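Local coordinates for protein transcriptional regulator (Bacillus halodurans, PDB 1Z4E) that has the GNAT fold and probably acts as an acyltransferase, perhaps with a role in transcriptional regulation, at residues P37-V40 / S41-R44; D132-R135 / F136-L140. All coordinates share one frame; numbering follows the deposited sequence.

Contact 1 (P37-V40 / S41-R44); sequences PLPV and SYVR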
loop_
_atom_site.group_PDB
_atom_site.type_symbol
_atom_site.label_atom_id
_atom_site.label_comp_id
_atom_site.label_asym_id
_atom_site.label_seq_id
_atom_site.Cartn_x
_atom_site.Cartn_y
_atom_site.Cartn_z
ATOM N N PRO A 37 -0.458 10.107 -29.419
ATOM C CA PRO A 37 0.045 8.922 -28.715
ATOM C C PRO A 37 -0.024 9.051 -27.191
ATOM O O PRO A 37 -0.095 10.152 -26.652
ATOM C CB PRO A 37 1.478 8.812 -29.221
ATOM C CG PRO A 37 1.859 10.256 -29.406
ATOM C CD PRO A 37 0.641 10.813 -30.101
ATOM N N LEU A 38 -0.004 7.914 -26.508
ATOM C CA LEU A 38 -0.055 7.894 -25.046
ATOM C C LEU A 38 1.220 8.488 -24.442
ATOM O O LEU A 38 2.316 8.297 -24.979
ATOM C CB LEU A 38 -0.215 6.450 -24.551
ATOM C CG LEU A 38 -1.465 5.673 -24.988
ATOM C CD1 LEU A 38 -1.307 4.199 -24.624
ATOM C CD2 LEU A 38 -2.699 6.265 -24.313
ATOM N N PRO A 39 1.093 9.225 -23.323
ATOM C CA PRO A 39 2.267 9.821 -22.677
ATOM C C PRO A 39 3.227 8.706 -22.259
ATOM O O PRO A 39 2.798 7.690 -21.706
ATOM C CB PRO A 39 1.667 10.550 -21.476
ATOM C CG PRO A 39 0.304 10.947 -21.973
ATOM C CD PRO A 39 -0.152 9.691 -22.686
ATOM N N VAL A 40 4.517 8.891 -22.509
ATOM C CA VAL A 40 5.491 7.857 -22.179
ATOM C C VAL A 40 5.534 7.501 -20.698
ATOM O O VAL A 40 5.939 6.396 -20.336
ATOM C CB VAL A 40 6.912 8.248 -22.646
ATOM C CG1 VAL A 40 6.928 8.395 -24.163
ATOM C CG2 VAL A 40 7.350 9.539 -21.972
ATOM N N SER A 41 5.115 8.426 -19.844
ATOM C CA SER A 41 5.112 8.171 -18.406
ATOM C C SER A 41 4.274 6.931 -18.077
ATOM O O SER A 41 4.629 6.158 -17.188
ATOM C CB SER A 41 4.565 9.387 -17.652
ATOM O OG SER A 41 3.229 9.663 -18.028
ATOM N N TYR A 42 3.166 6.737 -18.791
ATOM C CA TYR A 42 2.314 5.564 -18.563
ATOM C C TYR A 42 3.040 4.316 -19.049
ATOM O O TYR A 42 2.927 3.239 -18.458
ATOM C CB TYR A 42 0.985 5.683 -19.320
ATOM C CG TYR A 42 0.002 6.682 -18.746
ATOM C CD1 TYR A 42 -0.604 6.464 -17.510
ATOM C CD2 TYR A 42 -0.324 7.844 -19.445
ATOM C CE1 TYR A 42 -1.516 7.381 -16.984
ATOM C CE2 TYR A 42 -1.228 8.770 -18.929
ATOM C CZ TYR A 42 -1.822 8.532 -17.700
ATOM O OH TYR A 42 -2.716 9.446 -17.194
ATOM N N VAL A 43 3.786 4.462 -20.139
ATOM C CA VAL A 43 4.526 3.340 -20.705
ATOM C C VAL A 43 5.643 2.886 -19.777
ATOM O O VAL A 43 5.829 1.691 -19.565
ATOM C CB VAL A 43 5.142 3.700 -22.068
ATOM C CG1 VAL A 43 5.955 2.516 -22.597
ATOM C CG2 VAL A 43 4.039 4.066 -23.051
ATOM N N ARG A 44 6.396 3.838 -19.235
ATOM C CA ARG A 44 7.479 3.500 -18.317
ATOM C C ARG A 44 6.938 2.785 -17.083
ATOM O O ARG A 44 7.551 1.844 -16.579
ATOM C CB ARG A 44 8.232 4.767 -17.899
ATOM C CG ARG A 44 9.125 5.303 -19.005
ATOM C CD ARG A 44 9.644 6.703 -18.717
ATOM N NE ARG A 44 10.446 7.200 -19.835
ATOM C CZ ARG A 44 10.633 8.488 -20.105
ATOM N NH1 ARG A 44 10.074 9.412 -19.339
ATOM N NH2 ARG A 44 11.374 8.851 -21.146
#
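Pro39 O and Val40 O accept backbone hydrogen bonds where helix 40-51 begins: Tyr42 N reaches Pro39 O at 3.1 Å, a turn spanning three residues, whereas Arg44 N meets Val40 O at 2.8 Å, the regular helical spacing of four. Pro39 and Tyr42 run side by side, with Pro39 CD 3.7 Å from Tyr42 CD2 and lying at the edge of the aromatic ring, close to its plane. Tyr42 CG stands beside its own backbone N (chi1 -73°), and this brings the ring back alongside Pro39. Its hydroxyl is hydrogen-bonded to Glu32 OE1 and Arg33 N, which hold the polar end of this buried side chain, and the ring packs on Val19 and on Gln81 of the second subunit. With an alanine here, Pro39 would probably lose the ring that lies against it, and Glu32 and the amide of Arg33 the hydroxyl they share. On the outer side, Arg44 runs out straight beside Val40, whose CG2 sits over one face of the guanidinium, 3.8 Å from NH1 of Arg44. The arrangement is the N-terminal turn of a helix entered through a proline, here the second of the two helices that a GNAT fold places between its first two strands.

Contact 2 (D132-R135 / F136-L140); sequences DALR and FYEQL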
loop_
_atom_site.group_PDB
_atom_site.type_symbol
_atom_site.label_atom_id
_atom_site.label_comp_id
_atom_site.label_asym_id
_atom_site.label_seq_id
_atom_site.Cartn_x
_atom_site.Cartn_y
_atom_site.Cartn_z
ATOM N N ASP A 132 -20.356 6.203 -3.005
ATOM C CA ASP A 132 -20.712 4.785 -3.033
ATOM C C ASP A 132 -19.581 3.772 -2.864
ATOM O O ASP A 132 -19.839 2.579 -2.696
ATOM C CB ASP A 132 -21.466 4.471 -4.331
ATOM C CG ASP A 132 -22.623 5.427 -4.582
ATOM O OD1 ASP A 132 -23.350 5.755 -3.620
ATOM O OD2 ASP A 132 -22.811 5.842 -5.745
ATOM N N ALA A 133 -18.337 4.230 -2.902
ATOM C CA ALA A 133 -17.210 3.309 -2.781
ATOM C C ALA A 133 -17.172 2.576 -1.447
ATOM O O ALA A 133 -17.041 1.352 -1.416
ATOM C CB ALA A 133 -15.888 4.054 -3.014
ATOM N N LEU A 134 -17.292 3.315 -0.345
ATOM C CA LEU A 134 -17.244 2.699 0.975
ATOM C C LEU A 134 -18.247 1.555 1.094
ATOM O O LEU A 134 -17.911 0.465 1.567
ATOM C CB LEU A 134 -17.511 3.743 2.060
ATOM C CG LEU A 134 -17.465 3.223 3.495
ATOM C CD1 LEU A 134 -16.131 2.545 3.761
ATOM C CD2 LEU A 134 -17.684 4.383 4.468
ATOM N N ARG A 135 -19.474 1.817 0.650
ATOM C CA ARG A 135 -20.555 0.834 0.677
ATOM C C ARG A 135 -20.198 -0.408 -0.154
ATOM O O ARG A 135 -20.442 -1.543 0.260
ATOM C CB ARG A 135 -21.830 1.482 0.127
ATOM C CG ARG A 135 -23.067 0.622 0.217
ATOM C CD ARG A 135 -24.319 1.420 -0.156
ATOM N NE ARG A 135 -24.309 2.753 0.443
ATOM C CZ ARG A 135 -24.025 3.867 -0.226
ATOM N NH1 ARG A 135 -23.736 3.809 -1.520
ATOM N NH2 ARG A 135 -24.017 5.038 0.398
ATOM N N PHE A 136 -19.636 -0.176 -1.333
ATOM C CA PHE A 136 -19.230 -1.253 -2.235
ATOM C C PHE A 136 -18.269 -2.226 -1.551
ATOM O O PHE A 136 -18.423 -3.447 -1.648
ATOM C CB PHE A 136 -18.539 -0.661 -3.468
ATOM C CG PHE A 136 -17.889 -1.691 -4.359
ATOM C CD1 PHE A 136 -18.651 -2.449 -5.243
ATOM C CD2 PHE A 136 -16.513 -1.902 -4.309
ATOM C CE1 PHE A 136 -18.049 -3.401 -6.068
ATOM C CE2 PHE A 136 -15.905 -2.850 -5.125
ATOM C CZ PHE A 136 -16.674 -3.602 -6.008
ATOM N N TYR A 137 -17.272 -1.681 -0.866
ATOM C CA TYR A 137 -16.281 -2.505 -0.190
ATOM C C TYR A 137 -16.774 -3.159 1.096
ATOM O O TYR A 137 -16.368 -4.282 1.417
ATOM C CB TYR A 137 -15.018 -1.677 0.060
ATOM C CG TYR A 137 -14.285 -1.406 -1.230
ATOM C CD1 TYR A 137 -13.622 -2.435 -1.894
ATOM C CD2 TYR A 137 -14.323 -0.144 -1.833
ATOM C CE1 TYR A 137 -13.020 -2.228 -3.124
ATOM C CE2 TYR A 137 -13.720 0.076 -3.074
ATOM C CZ TYR A 137 -13.073 -0.976 -3.712
ATOM O OH TYR A 137 -12.507 -0.797 -4.950
ATOM N N GLU A 138 -17.645 -2.470 1.830
ATOM C CA GLU A 138 -18.188 -3.030 3.055
ATOM C C GLU A 138 -19.057 -4.226 2.683
ATOM O O GLU A 138 -19.094 -5.224 3.402
ATOM C CB GLU A 138 -19.001 -1.975 3.816
ATOM C CG GLU A 138 -18.126 -0.918 4.464
ATOM C CD GLU A 138 -18.929 0.139 5.206
ATOM O OE1 GLU A 138 -20.006 0.515 4.708
ATOM O OE2 GLU A 138 -18.471 0.600 6.272
ATOM N N GLN A 139 -19.732 -4.129 1.539
ATOM C CA GLN A 139 -20.578 -5.216 1.064
ATOM C C GLN A 139 -19.745 -6.462 0.755
ATOM O O GLN A 139 -20.245 -7.583 0.842
ATOM C CB GLN A 139 -21.345 -4.778 -0.188
ATOM C CG GLN A 139 -22.391 -3.705 0.078
ATOM C CD GLN A 139 -22.960 -3.126 -1.200
ATOM O OE1 GLN A 139 -22.431 -3.355 -2.293
ATOM N NE2 GLN A 139 -24.035 -2.370 -1.075
ATOM N N LEU A 140 -18.480 -6.262 0.390
ATOM C CA LEU A 140 -17.580 -7.378 0.083
ATOM C C LEU A 140 -17.025 -8.000 1.368
ATOM O O LEU A 140 -16.554 -9.136 1.374
ATOM C CB LEU A 140 -16.427 -6.902 -0.803
ATOM C CG LEU A 140 -16.782 -6.705 -2.279
ATOM C CD1 LEU A 140 -15.652 -5.998 -3.004
ATOM C CD2 LEU A 140 -17.072 -8.070 -2.907
#
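Ala133 and Tyr137 stand one turn apart on helix 133-140, the helix that follows strand 119-127 in the GNAT fold, and they mark its close-packed side. Tyr137 N bonds to Ala133 O at 3.1 Å, nearly in line with the carbonyl, and Tyr137 CD2 approaches the same oxygen to 3.1 Å, so one backbone atom meets both the amide and the ring of the tyrosine. Beside it, Phe136 turns the edge of its ring to a face of Tyr137, with Phe136 CD2 3.4 Å above the Tyr137 ring plane and over its centre. The pair spreads across the underside of the helix: Phe136 touches Val107 of helix 102-116, while Tyr137, the buried residue of the contact, lies on Leu124 and Thr126 of strand 119-127 and on Leu149 of the second subunit.

Leu134, which packs on that same Leu149 of the second subunit, forms the border with the solvent side. It passes obliquely across Glu138, its CG 3.8 Å from Glu138 CD, a van der Waals contact of an apolar branch with the carboxylate. The exposed chains of Glu138 and Gln139 lie close to the carbonyls of the preceding turn where they leave the backbone, Glu138 CG 3.2 Å from Leu134 O, and their polar ends reach out on the solvent side. Arg135 and Gln139 extend side by side, guanidinium and amide planes 61° apart, their side chains nearest between Arg135 CG and Gln139 NE2, at 3.4 Å. Beyond that point a bend at chi3 (-43°) folds the guanidinium back toward the start of the helix. There Arg135 NH1 closes a salt bridge of 2.9 Å to Asp132 OD1, with the oxygen in the guanidinium plane but NH1 on the anti side of the carboxylate, 28° out of its plane.

In the fold
Neither contact belongs to the core of the chain: both are surface turns of helix with a single buried tyrosine apiece, their centres 32 Å apart on opposite sides of the chain's centre. They hold different elements. Contact 1 begins helix 40-51 beside helix 15-24, whereas contact 2 runs along helix 133-140, near helix 102-116 and strand 119-127. Both also reach the second subunit. Their chemistry differs accordingly: at 37-44 Tyr42 lies along Pro39 while its hydroxyl is held by Glu32 and Arg33, whereas at 132-140 an aromatic pair faces helix 102-116 and strand 119-127, and a salt bridge lies on the outer, solvent-facing flank.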